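Local coordinates for succinate dehydrogenase subunit A (Mycolicibacterium smegmatis, PDB 7D6V), which probably oxidises succinate to fumarate with its bound FAD and passes the electrons to the iron-sulfur subunit of the membrane-anchored respiratory complex Sdh1, at residues T251-P256 with M381-T386; R30-A35 with D445-L450; N62-W67 with H124-L129. All coordinates share one frame; numbering follows the deposited sequence.

Contact 1. Residues T251-P256 with M381-T386; sequences TGMVWP and MEVGPT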
ATOM      1  N   THR A 251      17.235  -0.916 -17.654  1.00 40.09           N
ATOM      2  CA  THR A 251      17.877  -1.569 -16.514  1.00 40.09           C
ATOM      3  C   THR A 251      16.801  -1.935 -15.492  1.00 40.09           C
ATOM      4  O   THR A 251      16.436  -1.129 -14.634  1.00 40.09           O
ATOM      5  CB  THR A 251      18.955  -0.654 -15.921  1.00 40.09           C
ATOM      6  OG1 THR A 251      20.007  -0.473 -16.879  1.00 40.09           O
ATOM      7  CG2 THR A 251      19.548  -1.245 -14.662  1.00 40.09           C
ATOM      8  N   GLY A 252      16.280  -3.154 -15.603  1.00 40.65           N
ATOM      9  CA  GLY A 252      15.350  -3.684 -14.625  1.00 40.65           C
ATOM     10  C   GLY A 252      15.665  -5.124 -14.281  1.00 40.65           C
ATOM     11  O   GLY A 252      16.072  -5.892 -15.155  1.00 40.65           O
ATOM     12  N   MET A 253      15.478  -5.503 -13.018  1.00 42.01           N
ATOM     13  CA  MET A 253      15.812  -6.851 -12.577  1.00 42.01           C
ATOM     14  C   MET A 253      14.981  -7.881 -13.333  1.00 42.01           C
ATOM     15  O   MET A 253      13.775  -7.709 -13.513  1.00 42.01           O
ATOM     16  CB  MET A 253      15.568  -6.977 -11.075  1.00 42.01           C
ATOM     17  CG  MET A 253      16.449  -6.081 -10.226  1.00 42.01           C
ATOM     18  SD  MET A 253      18.122  -6.715 -10.046  1.00 42.01           S
ATOM     19  CE  MET A 253      17.809  -8.291  -9.254  1.00 42.01           C
ATOM     20  N   VAL A 254      15.628  -8.959 -13.790  1.00 40.48           N
ATOM     21  CA  VAL A 254      14.973  -9.954 -14.627  1.00 40.48           C
ATOM     22  C   VAL A 254      14.931 -11.334 -13.979  1.00 40.48           C
ATOM     23  O   VAL A 254      13.903 -12.016 -14.053  1.00 40.48           O
ATOM     24  CB  VAL A 254      15.605 -10.027 -16.041  1.00 40.48           C
ATOM     25  CG1 VAL A 254      15.650  -8.653 -16.680  1.00 40.48           C
ATOM     26  CG2 VAL A 254      16.992 -10.655 -16.024  1.00 40.48           C
ATOM     27  N   TRP A 255      16.025 -11.790 -13.356  1.00 40.58           N
ATOM     28  CA  TRP A 255      15.974 -13.190 -12.934  1.00 40.58           C
ATOM     29  C   TRP A 255      15.142 -13.418 -11.675  1.00 40.58           C
ATOM     30  O   TRP A 255      14.155 -14.161 -11.738  1.00 40.58           O
ATOM     31  CB  TRP A 255      17.366 -13.783 -12.711  1.00 40.58           C
ATOM     32  CG  TRP A 255      17.340 -14.991 -11.811  1.00 40.58           C
ATOM     33  CD1 TRP A 255      18.079 -15.183 -10.681  1.00 40.58           C
ATOM     34  CD2 TRP A 255      16.540 -16.173 -11.968  1.00 40.58           C
ATOM     35  NE1 TRP A 255      17.786 -16.400 -10.122  1.00 40.58           N
ATOM     36  CE2 TRP A 255      16.843 -17.028 -10.893  1.00 40.58           C
ATOM     37  CE3 TRP A 255      15.591 -16.585 -12.910  1.00 40.58           C
ATOM     38  CZ2 TRP A 255      16.237 -18.273 -10.735  1.00 40.58           C
ATOM     39  CZ3 TRP A 255      14.989 -17.820 -12.749  1.00 40.58           C
ATOM     40  CH2 TRP A 255      15.316 -18.650 -11.672  1.00 40.58           C
ATOM     41  N   PRO A 256      15.489 -12.822 -10.513  1.00 37.48           N
ATOM     42  CA  PRO A 256      14.780 -13.211  -9.286  1.00 37.48           C
ATOM     43  C   PRO A 256      13.307 -12.877  -9.405  1.00 37.48           C
ATOM     44  O   PRO A 256      12.944 -11.702  -9.471  1.00 37.48           O
ATOM     45  CB  PRO A 256      15.472 -12.392  -8.185  1.00 37.48           C
ATOM     46  CG  PRO A 256      16.702 -11.829  -8.808  1.00 37.48           C
ATOM     47  CD  PRO A 256      16.405 -11.696 -10.263  1.00 37.48           C
ATOM     48  N   MET A 381      23.703  -7.556  -9.653  1.00 53.28           N
ATOM     49  CA  MET A 381      22.283  -7.620  -9.956  1.00 53.28           C
ATOM     50  C   MET A 381      22.072  -8.384 -11.262  1.00 53.28           C
ATOM     51  O   MET A 381      23.003  -8.955 -11.835  1.00 53.28           O
ATOM     52  CB  MET A 381      21.701  -6.212 -10.001  1.00 53.28           C
ATOM     53  CG  MET A 381      21.924  -5.443  -8.719  1.00 53.28           C
ATOM     54  SD  MET A 381      21.554  -3.693  -8.866  1.00 53.28           S
ATOM     55  CE  MET A 381      23.056  -2.991  -8.191  1.00 53.28           C
ATOM     56  N   GLU A 382      20.834  -8.412 -11.739  1.00 48.84           N
ATOM     57  CA  GLU A 382      20.450  -9.194 -12.908  1.00 48.84           C
ATOM     58  C   GLU A 382      19.564  -8.351 -13.819  1.00 48.84           C
ATOM     59  O   GLU A 382      18.454  -8.741 -14.178  1.00 48.84           O
ATOM     60  CB  GLU A 382      19.746 -10.478 -12.489  1.00 48.84           C
ATOM     61  CG  GLU A 382      19.789 -11.573 -13.530  1.00 48.84           C
ATOM     62  CD  GLU A 382      21.059 -12.388 -13.450  1.00 48.84           C
ATOM     63  OE1 GLU A 382      21.745 -12.314 -12.411  1.00 48.84           O
ATOM     64  OE2 GLU A 382      21.358 -13.123 -14.411  1.00 48.84           O
ATOM     65  N   VAL A 383      20.023  -7.159 -14.161  1.00 44.84           N
ATOM     66  CA  VAL A 383      19.162  -6.153 -14.764  1.00 44.84           C
ATOM     67  C   VAL A 383      19.038  -6.376 -16.267  1.00 44.84           C
ATOM     68  O   VAL A 383      19.854  -7.048 -16.898  1.00 44.84           O
ATOM     69  CB  VAL A 383      19.682  -4.740 -14.452  1.00 44.84           C
ATOM     70  CG1 VAL A 383      19.681  -4.507 -12.957  1.00 44.84           C
ATOM     71  CG2 VAL A 383      21.078  -4.558 -15.016  1.00 44.84           C
ATOM     72  N   GLY A 384      17.985  -5.793 -16.845  1.00 38.27           N
ATOM     73  CA  GLY A 384      17.699  -5.896 -18.258  1.00 38.27           C
ATOM     74  C   GLY A 384      16.513  -5.033 -18.654  1.00 38.27           C
ATOM     75  O   GLY A 384      15.844  -4.440 -17.804  1.00 38.27           O
ATOM     76  N   PRO A 385      16.236  -4.941 -19.955  1.00 33.60           N
ATOM     77  CA  PRO A 385      15.152  -4.064 -20.421  1.00 33.60           C
ATOM     78  C   PRO A 385      13.786  -4.493 -19.898  1.00 33.60           C
ATOM     79  O   PRO A 385      13.447  -5.679 -19.887  1.00 33.60           O
ATOM     80  CB  PRO A 385      15.228  -4.190 -21.947  1.00 33.60           C
ATOM     81  CG  PRO A 385      16.613  -4.651 -22.223  1.00 33.60           C
ATOM     82  CD  PRO A 385      16.985  -5.531 -21.074  1.00 33.60           C
ATOM     83  N   THR A 386      12.991  -3.507 -19.485  1.00 29.52           N
ATOM     84  CA  THR A 386      11.678  -3.753 -18.900  1.00 29.52           C
ATOM     85  C   THR A 386      10.652  -2.785 -19.474  1.00 29.52           C
ATOM     86  O   THR A 386      10.916  -1.587 -19.590  1.00 29.52           O
ATOM     87  CB  THR A 386      11.734  -3.647 -17.366  1.00 29.52           C
ATOM     88  OG1 THR A 386      10.456  -3.968 -16.806  1.00 29.52           O
ATOM     89  CG2 THR A 386      12.163  -2.261 -16.912  1.00 29.52           C
TER
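G252 and G384 face each other as an antiparallel hydrogen-bonded pair, the centre of a short backbone ladder between T251-P256 and M381-T386. G252 N donates to G384 O over 2.6 Å, and the return bond from G384 N to G252 O is weak because its N-H is bent well off line. Two residues on, just past the end of the strand, V254 N donates to E382 O at 2.9 Å. Between these two positions M253 and V383 form a non-hydrogen-bonded pair. Sulfur adds a further polar touch: E382 N points almost straight at M253 SD (173° at the hydrogen), but the bond is long and weak.

Apolar groups fill both sides of the ladder. The M253 chain is bent at chi2 and chi3, which brings SD within 3.6 Å of M381 CB and 4.0 Å of V383 CG1; an unbranched, flexible methionine is well fitted to follow this curve. T251 holds CG2 anti to its backbone N (chi1 -65° to OG1), and this methyl rests 3.5 Å from V383 CB. On the face where the two glycines carry no side chain, the T386 and V254 methyls come close to the backbone: T386 CG2 lies 4.2 Å from G252 CA and V254 CG1 3.7 Å from G384 N. At the outer end, beside the iron-sulfur subunit, the aliphatic CG of E382 packs against W255 CB, while W255 also meets N28 of that subunit.

The short pieces 251-253 and 383-386 run 108° apart, a strongly splayed antiparallel pairing, at the ends of strands 246-253 and 383-395 that meet here. Both strands belong to the FAD-binding domain, and the place is consistent with the junction at which flavoproteins of this family insert their capping domain.

Contact 2. Residues R30-A35 with D445-L450; sequences RGLRVA and DYVRAL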
ATOM      1  N   ARG A  30     -22.139  16.331 -12.051  1.00 19.23           N
ATOM      2  CA  ARG A  30     -23.059  16.840 -13.062  1.00 19.23           C
ATOM      3  C   ARG A  30     -24.452  16.240 -12.937  1.00 19.23           C
ATOM      4  O   ARG A  30     -25.393  16.754 -13.548  1.00 19.23           O
ATOM      5  CB  ARG A  30     -22.503  16.584 -14.460  1.00 19.23           C
ATOM      6  CG  ARG A  30     -21.117  17.155 -14.678  1.00 19.23           C
ATOM      7  CD  ARG A  30     -21.168  18.596 -15.164  1.00 19.23           C
ATOM      8  NE  ARG A  30     -21.643  19.532 -14.145  1.00 19.23           N
ATOM      9  CZ  ARG A  30     -20.974  19.858 -13.042  1.00 19.23           C
ATOM     10  NH1 ARG A  30     -19.785  19.328 -12.792  1.00 19.23           N
ATOM     11  NH2 ARG A  30     -21.497  20.720 -12.183  1.00 19.23           N
ATOM     12  N   GLY A  31     -24.598  15.152 -12.193  1.00 18.92           N
ATOM     13  CA  GLY A  31     -25.897  14.588 -11.891  1.00 18.92           C
ATOM     14  C   GLY A  31     -26.206  13.449 -12.833  1.00 18.92           C
ATOM     15  O   GLY A  31     -26.756  13.662 -13.915  1.00 18.92           O
ATOM     16  N   LEU A  32     -25.913  12.229 -12.400  1.00 18.55           N
ATOM     17  CA  LEU A  32     -25.925  11.057 -13.260  1.00 18.55           C
ATOM     18  C   LEU A  32     -25.884   9.825 -12.378  1.00 18.55           C
ATOM     19  O   LEU A  32     -25.350   9.863 -11.267  1.00 18.55           O
ATOM     20  CB  LEU A  32     -24.730  11.036 -14.223  1.00 18.55           C
ATOM     21  CG  LEU A  32     -24.708  11.871 -15.501  1.00 18.55           C
ATOM     22  CD1 LEU A  32     -23.508  11.494 -16.348  1.00 18.55           C
ATOM     23  CD2 LEU A  32     -25.979  11.675 -16.285  1.00 18.55           C
ATOM     24  N   ARG A  33     -26.450   8.737 -12.884  1.00 18.19           N
ATOM     25  CA  ARG A  33     -26.276   7.429 -12.273  1.00 18.19           C
ATOM     26  C   ARG A  33     -25.061   6.767 -12.905  1.00 18.19           C
ATOM     27  O   ARG A  33     -25.057   6.493 -14.109  1.00 18.19           O
ATOM     28  CB  ARG A  33     -27.523   6.570 -12.454  1.00 18.19           C
ATOM     29  CG  ARG A  33     -28.804   7.247 -12.023  1.00 18.19           C
ATOM     30  CD  ARG A  33     -29.913   6.233 -11.859  1.00 18.19           C
ATOM     31  NE  ARG A  33     -29.557   5.193 -10.899  1.00 18.19           N
ATOM     32  CZ  ARG A  33     -29.520   3.895 -11.180  1.00 18.19           C
ATOM     33  NH1 ARG A  33     -29.188   3.022 -10.241  1.00 18.19           N
ATOM     34  NH2 ARG A  33     -29.817   3.470 -12.399  1.00 18.19           N
ATOM     35  N   VAL A  34     -24.039   6.510 -12.097  1.00 16.08           N
ATOM     36  CA  VAL A  34     -22.745   6.038 -12.575  1.00 16.08           C
ATOM     37  C   VAL A  34     -22.491   4.649 -12.013  1.00 16.08           C
ATOM     38  O   VAL A  34     -22.672   4.416 -10.814  1.00 16.08           O
ATOM     39  CB  VAL A  34     -21.612   6.998 -12.173  1.00 16.08           C
ATOM     40  CG1 VAL A  34     -20.327   6.636 -12.892  1.00 16.08           C
ATOM     41  CG2 VAL A  34     -22.002   8.428 -12.472  1.00 16.08           C
ATOM     42  N   ALA A  35     -22.075   3.733 -12.880  1.00 15.31           N
ATOM     43  CA  ALA A  35     -21.632   2.405 -12.486  1.00 15.31           C
ATOM     44  C   ALA A  35     -20.120   2.334 -12.627  1.00 15.31           C
ATOM     45  O   ALA A  35     -19.571   2.744 -13.653  1.00 15.31           O
ATOM     46  CB  ALA A  35     -22.301   1.326 -13.337  1.00 15.31           C
ATOM     47  N   ASP A 445     -22.219  15.689 -20.802  1.00 19.44           N
ATOM     48  CA  ASP A 445     -22.741  16.512 -21.889  1.00 19.44           C
ATOM     49  C   ASP A 445     -23.391  15.658 -22.968  1.00 19.44           C
ATOM     50  O   ASP A 445     -24.468  15.997 -23.476  1.00 19.44           O
ATOM     51  CB  ASP A 445     -21.623  17.360 -22.491  1.00 19.44           C
ATOM     52  CG  ASP A 445     -21.201  18.495 -21.590  1.00 19.44           C
ATOM     53  OD1 ASP A 445     -21.865  18.723 -20.557  1.00 19.44           O
ATOM     54  OD2 ASP A 445     -20.201  19.164 -21.917  1.00 19.44           O
ATOM     55  N   TYR A 446     -22.747  14.548 -23.337  1.00 19.46           N
ATOM     56  CA  TYR A 446     -23.301  13.677 -24.367  1.00 19.46           C
ATOM     57  C   TYR A 446     -24.636  13.089 -23.928  1.00 19.46           C
ATOM     58  O   TYR A 446     -25.581  13.019 -24.721  1.00 19.46           O
ATOM     59  CB  TYR A 446     -22.301  12.571 -24.704  1.00 19.46           C
ATOM     60  CG  TYR A 446     -22.826  11.516 -25.649  1.00 19.46           C
ATOM     61  CD1 TYR A 446     -23.291  10.299 -25.175  1.00 19.46           C
ATOM     62  CD2 TYR A 446     -22.848  11.737 -27.017  1.00 19.46           C
ATOM     63  CE1 TYR A 446     -23.770   9.337 -26.038  1.00 19.46           C
ATOM     64  CE2 TYR A 446     -23.324  10.781 -27.884  1.00 19.46           C
ATOM     65  CZ  TYR A 446     -23.782   9.584 -27.391  1.00 19.46           C
ATOM     66  OH  TYR A 446     -24.256   8.631 -28.259  1.00 19.46           O
ATOM     67  N   VAL A 447     -24.733  12.666 -22.667  1.00 19.90           N
ATOM     68  CA  VAL A 447     -25.968  12.053 -22.186  1.00 19.90           C
ATOM     69  C   VAL A 447     -27.091  13.081 -22.113  1.00 19.90           C
ATOM     70  O   VAL A 447     -28.241  12.785 -22.459  1.00 19.90           O
ATOM     71  CB  VAL A 447     -25.726  11.368 -20.830  1.00 19.90           C
ATOM     72  CG1 VAL A 447     -27.039  10.954 -20.198  1.00 19.90           C
ATOM     73  CG2 VAL A 447     -24.828  10.160 -21.016  1.00 19.90           C
ATOM     74  N   ARG A 448     -26.786  14.305 -21.675  1.00 22.01           N
ATOM     75  CA  ARG A 448     -27.812  15.347 -21.654  1.00 22.01           C
ATOM     76  C   ARG A 448     -28.228  15.794 -23.050  1.00 22.01           C
ATOM     77  O   ARG A 448     -29.375  16.212 -23.238  1.00 22.01           O
ATOM     78  CB  ARG A 448     -27.342  16.539 -20.826  1.00 22.01           C
ATOM     79  CG  ARG A 448     -27.149  16.215 -19.363  1.00 22.01           C
ATOM     80  CD  ARG A 448     -28.525  15.973 -18.752  1.00 22.01           C
ATOM     81  NE  ARG A 448     -28.504  15.756 -17.309  1.00 22.01           N
ATOM     82  CZ  ARG A 448     -28.404  14.564 -16.734  1.00 22.01           C
ATOM     83  NH1 ARG A 448     -28.392  14.463 -15.412  1.00 22.01           N
ATOM     84  NH2 ARG A 448     -28.356  13.471 -17.480  1.00 22.01           N
ATOM     85  N   ALA A 449     -27.336  15.714 -24.036  1.00 23.77           N
ATOM     86  CA  ALA A 449     -27.661  16.139 -25.393  1.00 23.77           C
ATOM     87  C   ALA A 449     -28.233  15.013 -26.245  1.00 23.77           C
ATOM     88  O   ALA A 449     -28.114  15.051 -27.477  1.00 23.77           O
ATOM     89  CB  ALA A 449     -26.426  16.737 -26.065  1.00 23.77           C
ATOM     90  N   LEU A 450     -28.863  14.016 -25.628  1.00 25.94           N
ATOM     91  CA  LEU A 450     -29.265  12.802 -26.323  1.00 25.94           C
ATOM     92  C   LEU A 450     -30.774  12.775 -26.511  1.00 25.94           C
ATOM     93  O   LEU A 450     -31.515  12.873 -25.521  1.00 25.94           O
ATOM     94  CB  LEU A 450     -28.803  11.579 -25.537  1.00 25.94           C
ATOM     95  CG  LEU A 450     -28.675  10.257 -26.282  1.00 25.94           C
ATOM     96  CD1 LEU A 450     -27.733  10.423 -27.450  1.00 25.94           C
ATOM     97  CD2 LEU A 450     -28.163   9.192 -25.338  1.00 25.94           C
TER
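L32 sits in the tight turn between helix 18-30 and strand 34-37, part of the beta-alpha-beta unit of the Rossmann-type FAD-binding domain, and there it meets V447 and R448 in the last turn of helix 427-448. The unit runs from strand 11-14 through helix 18-30 to strand 34-37, which enters the parallel sheet between 166-169 and 11-14. G31 makes the turn possible: it is the first residue to leave the helix and does so with positive phi (98°), a conformation that glycine adopts readily.

The two backbones stay well apart, with the L32 and V447 CA atoms separated by 9.0 Å, so side chains have to span the gap. L32 does this with CD2; chi2 (-172°) sets the other methyl, CD1, anti to CA, and CD2 branches off toward helix 427-448, 4.1 Å from V447 CG1. Leucine suits the place because its other neighbours are also largely apolar: V11 of the sheet, A27 of helix 18-30 and A444 one turn back along helix 427-448. V447, directed at the turn, offers a compact branched surface to meet it.

R448 approaches along the solvent side. Its chain is bent at chi2 and runs past L32 in the opposite direction, bringing the guanidinium obliquely beside L32 CD2. The approach to G31 O is modelled too closely to be read as a bond. R30 and D445 carry opposite charges on the exposed margin of the contact, yet R30 NE and D445 OD1 remain 6.5 Å apart, a distance at which only weak, screened attraction is likely. Helix 427-448 ends immediately beyond, its final turn secured by A449 N, which donates to D445 O over 2.9 Å.

Contact 3. Residues N62-W67 with H124-L129; sequences NTKDSW and HTYPRL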
ATOM      1  N   ASN A  62       9.150  27.671  -6.060  1.00 15.25           N
ATOM      2  CA  ASN A  62       9.552  28.942  -6.640  1.00 15.25           C
ATOM      3  C   ASN A  62       8.471  29.437  -7.589  1.00 15.25           C
ATOM      4  O   ASN A  62       7.780  28.652  -8.243  1.00 15.25           O
ATOM      5  CB  ASN A  62      10.906  28.858  -7.366  1.00 15.25           C
ATOM      6  CG  ASN A  62      10.845  28.057  -8.640  1.00 15.25           C
ATOM      7  OD1 ASN A  62      10.024  27.156  -8.787  1.00 15.25           O
ATOM      8  ND2 ASN A  62      11.710  28.397  -9.584  1.00 15.25           N
ATOM      9  N   THR A  63       8.341  30.758  -7.656  1.00 15.65           N
ATOM     10  CA  THR A  63       7.222  31.411  -8.319  1.00 15.65           C
ATOM     11  C   THR A  63       7.489  31.742  -9.779  1.00 15.65           C
ATOM     12  O   THR A  63       6.618  32.327 -10.431  1.00 15.65           O
ATOM     13  CB  THR A  63       6.853  32.690  -7.567  1.00 15.65           C
ATOM     14  OG1 THR A  63       7.891  33.662  -7.739  1.00 15.65           O
ATOM     15  CG2 THR A  63       6.684  32.398  -6.090  1.00 15.65           C
ATOM     16  N   LYS A  64       8.660  31.393 -10.309  1.00 14.95           N
ATOM     17  CA  LYS A  64       8.945  31.622 -11.719  1.00 14.95           C
ATOM     18  C   LYS A  64       8.278  30.602 -12.627  1.00 14.95           C
ATOM     19  O   LYS A  64       8.305  30.772 -13.849  1.00 14.95           O
ATOM     20  CB  LYS A  64      10.454  31.610 -11.964  1.00 14.95           C
ATOM     21  CG  LYS A  64      11.124  32.955 -11.772  1.00 14.95           C
ATOM     22  CD  LYS A  64      12.564  32.917 -12.245  1.00 14.95           C
ATOM     23  CE  LYS A  64      13.299  31.715 -11.677  1.00 14.95           C
ATOM     24  NZ  LYS A  64      14.590  31.465 -12.373  1.00 14.95           N
ATOM     25  N   ASP A  65       7.689  29.554 -12.063  1.00 13.94           N
ATOM     26  CA  ASP A  65       6.991  28.560 -12.858  1.00 13.94           C
ATOM     27  C   ASP A  65       5.687  29.126 -13.410  1.00 13.94           C
ATOM     28  O   ASP A  65       5.095  30.060 -12.862  1.00 13.94           O
ATOM     29  CB  ASP A  65       6.706  27.316 -12.023  1.00 13.94           C
ATOM     30  CG  ASP A  65       6.653  26.061 -12.854  1.00 13.94           C
ATOM     31  OD1 ASP A  65       6.812  26.155 -14.086  1.00 13.94           O
ATOM     32  OD2 ASP A  65       6.450  24.977 -12.277  1.00 13.94           O
ATOM     33  N   SER A  66       5.244  28.543 -14.517  1.00 13.39           N
ATOM     34  CA  SER A  66       3.982  28.909 -15.142  1.00 13.39           C
ATOM     35  C   SER A  66       3.512  27.721 -15.965  1.00 13.39           C
ATOM     36  O   SER A  66       4.236  26.739 -16.135  1.00 13.39           O
ATOM     37  CB  SER A  66       4.123  30.165 -16.005  1.00 13.39           C
ATOM     38  OG  SER A  66       5.179  30.038 -16.937  1.00 13.39           O
ATOM     39  N   TRP A  67       2.278  27.812 -16.464  1.00 13.42           N
ATOM     40  CA  TRP A  67       1.783  26.755 -17.334  1.00 13.42           C
ATOM     41  C   TRP A  67       2.474  26.770 -18.689  1.00 13.42           C
ATOM     42  O   TRP A  67       2.531  25.732 -19.349  1.00 13.42           O
ATOM     43  CB  TRP A  67       0.258  26.851 -17.494  1.00 13.42           C
ATOM     44  CG  TRP A  67      -0.231  27.971 -18.366  1.00 13.42           C
ATOM     45  CD1 TRP A  67      -0.703  29.178 -17.953  1.00 13.42           C
ATOM     46  CD2 TRP A  67      -0.323  27.974 -19.795  1.00 13.42           C
ATOM     47  NE1 TRP A  67      -1.066  29.939 -19.033  1.00 13.42           N
ATOM     48  CE2 TRP A  67      -0.842  29.222 -20.177  1.00 13.42           C
ATOM     49  CE3 TRP A  67      -0.006  27.044 -20.790  1.00 13.42           C
ATOM     50  CZ2 TRP A  67      -1.052  29.566 -21.509  1.00 13.42           C
ATOM     51  CZ3 TRP A  67      -0.214  27.388 -22.108  1.00 13.42           C
ATOM     52  CH2 TRP A  67      -0.732  28.637 -22.456  1.00 13.42           C
ATOM     53  N   HIS A 124      11.699  18.419 -16.032  1.00 14.47           N
ATOM     54  CA  HIS A 124      10.999  19.633 -15.636  1.00 14.47           C
ATOM     55  C   HIS A 124      11.996  20.740 -15.323  1.00 14.47           C
ATOM     56  O   HIS A 124      13.032  20.500 -14.696  1.00 14.47           O
ATOM     57  CB  HIS A 124      10.105  19.372 -14.426  1.00 14.47           C
ATOM     58  CG  HIS A 124       9.170  18.217 -14.603  1.00 14.47           C
ATOM     59  ND1 HIS A 124       7.910  18.354 -15.142  1.00 14.47           N
ATOM     60  CD2 HIS A 124       9.311  16.904 -14.309  1.00 14.47           C
ATOM     61  CE1 HIS A 124       7.316  17.176 -15.172  1.00 14.47           C
ATOM     62  NE2 HIS A 124       8.145  16.279 -14.673  1.00 14.47           N
ATOM     63  N   THR A 125      11.675  21.957 -15.766  1.00 13.88           N
ATOM     64  CA  THR A 125      12.559  23.095 -15.534  1.00 13.88           C
ATOM     65  C   THR A 125      12.552  23.530 -14.073  1.00 13.88           C
ATOM     66  O   THR A 125      13.584  23.970 -13.553  1.00 13.88           O
ATOM     67  CB  THR A 125      12.155  24.259 -16.439  1.00 13.88           C
ATOM     68  OG1 THR A 125      12.199  23.837 -17.806  1.00 13.88           O
ATOM     69  CG2 THR A 125      13.096  25.437 -16.260  1.00 13.88           C
ATOM     70  N   TYR A 126      11.423  23.400 -13.396  1.00 14.17           N
ATOM     71  CA  TYR A 126      11.238  23.875 -12.036  1.00 14.17           C
ATOM     72  C   TYR A 126      10.652  22.759 -11.189  1.00 14.17           C
ATOM     73  O   TYR A 126      10.060  21.815 -11.720  1.00 14.17           O
ATOM     74  CB  TYR A 126      10.314  25.101 -12.013  1.00 14.17           C
ATOM     75  CG  TYR A 126      10.881  26.305 -12.726  1.00 14.17           C
ATOM     76  CD1 TYR A 126      10.202  26.895 -13.777  1.00 14.17           C
ATOM     77  CD2 TYR A 126      12.100  26.844 -12.352  1.00 14.17           C
ATOM     78  CE1 TYR A 126      10.715  27.990 -14.429  1.00 14.17           C
ATOM     79  CE2 TYR A 126      12.622  27.939 -13.001  1.00 14.17           C
ATOM     80  CZ  TYR A 126      11.924  28.509 -14.038  1.00 14.17           C
ATOM     81  OH  TYR A 126      12.442  29.601 -14.688  1.00 14.17           O
ATOM     82  N   PRO A 127      10.818  22.823  -9.866  1.00 14.84           N
ATOM     83  CA  PRO A 127      10.208  21.805  -8.998  1.00 14.84           C
ATOM     84  C   PRO A 127       8.692  21.851  -9.092  1.00 14.84           C
ATOM     85  O   PRO A 127       8.067  22.884  -8.842  1.00 14.84           O
ATOM     86  CB  PRO A 127      10.705  22.187  -7.598  1.00 14.84           C
ATOM     87  CG  PRO A 127      11.860  23.092  -7.824  1.00 14.84           C
ATOM     88  CD  PRO A 127      11.580  23.815  -9.090  1.00 14.84           C
ATOM     89  N   ARG A 128       8.099  20.718  -9.456  1.00 13.60           N
ATOM     90  CA  ARG A 128       6.679  20.656  -9.773  1.00 13.60           C
ATOM     91  C   ARG A 128       5.938  19.501  -9.129  1.00 13.60           C
ATOM     92  O   ARG A 128       4.708  19.563  -9.046  1.00 13.60           O
ATOM     93  CB  ARG A 128       6.475  20.550 -11.290  1.00 13.60           C
ATOM     94  CG  ARG A 128       6.452  21.861 -12.015  1.00 13.60           C
ATOM     95  CD  ARG A 128       5.751  21.717 -13.343  1.00 13.60           C
ATOM     96  NE  ARG A 128       6.680  21.424 -14.427  1.00 13.60           N
ATOM     97  CZ  ARG A 128       7.416  22.334 -15.051  1.00 13.60           C
ATOM     98  NH1 ARG A 128       7.349  23.607 -14.704  1.00 13.60           N
ATOM     99  NH2 ARG A 128       8.225  21.968 -16.025  1.00 13.60           N
ATOM    100  N   LEU A 129       6.624  18.458  -8.679  1.00 14.31           N
ATOM    101  CA  LEU A 129       5.981  17.189  -8.355  1.00 14.31           C
ATOM    102  C   LEU A 129       5.493  17.220  -6.913  1.00 14.31           C
ATOM    103  O   LEU A 129       6.283  17.107  -5.974  1.00 14.31           O
ATOM    104  CB  LEU A 129       6.939  16.030  -8.601  1.00 14.31           C
ATOM    105  CG  LEU A 129       6.880  15.402  -9.995  1.00 14.31           C
ATOM    106  CD1 LEU A 129       7.399  16.359 -11.050  1.00 14.31           C
ATOM    107  CD2 LEU A 129       7.660  14.105 -10.028  1.00 14.31           C
TER
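The Y126 ring has T125 CG2 over one face, 3.8 Å above its centre, and D65 OD1 at an edge near its plane, 3.5 Å from Y126 CD1. N62 approaches obliquely, its ND2 3.2 Å from Y126 CD2 with amide and ring planes 63° apart. Beyond the ring, the K64 chain passes across the hydroxyl end, a place suited to a long, flexible residue at the surface.

The R128 guanidinium has the Y126 carbonyl oxygen over one face and D65 at its edge. D65 CG stands anti to the backbone N (chi1 -151°), which turns the carboxylate toward R128; NH1 forms a salt bridge to D65 OD1 (2.7 Å) and a weak bond to D65 OD2. R128 and L129 together face R119 in a classic beta bulge, at the entry to strand 129-130. The other terminal nitrogen of R128, NH2, makes a salt bridge with D73 of helix 67-76, so this buried arginine is matched by two acids. S66 occupies the N-cap of that helix, and S66 N donates to D65 OD1 at 2.9 Å, from above the carboxylate plane.

In the fold
Followed from the N terminus, the chain first opens contact 2 at 30-35, in the turn before strand 34-37. Contact 3 then closes a short loop that includes helices 67-76 and 84-102, joining the loop before helix 67-76 to the loop before strand 129-130. Contact 1 opens at 251-256 and closes at 381-386, bringing together strands 246-253 and 383-395. Only at 445-450 does contact 2 close, tying its turn to the end of helix 427-448. Contacts 3 and 1 therefore follow in series, both nested in the loop of contact 2, and none cross. Contacts 1 and 2 lie on opposite sides of the chain's centre, their centres about 46 Å apart.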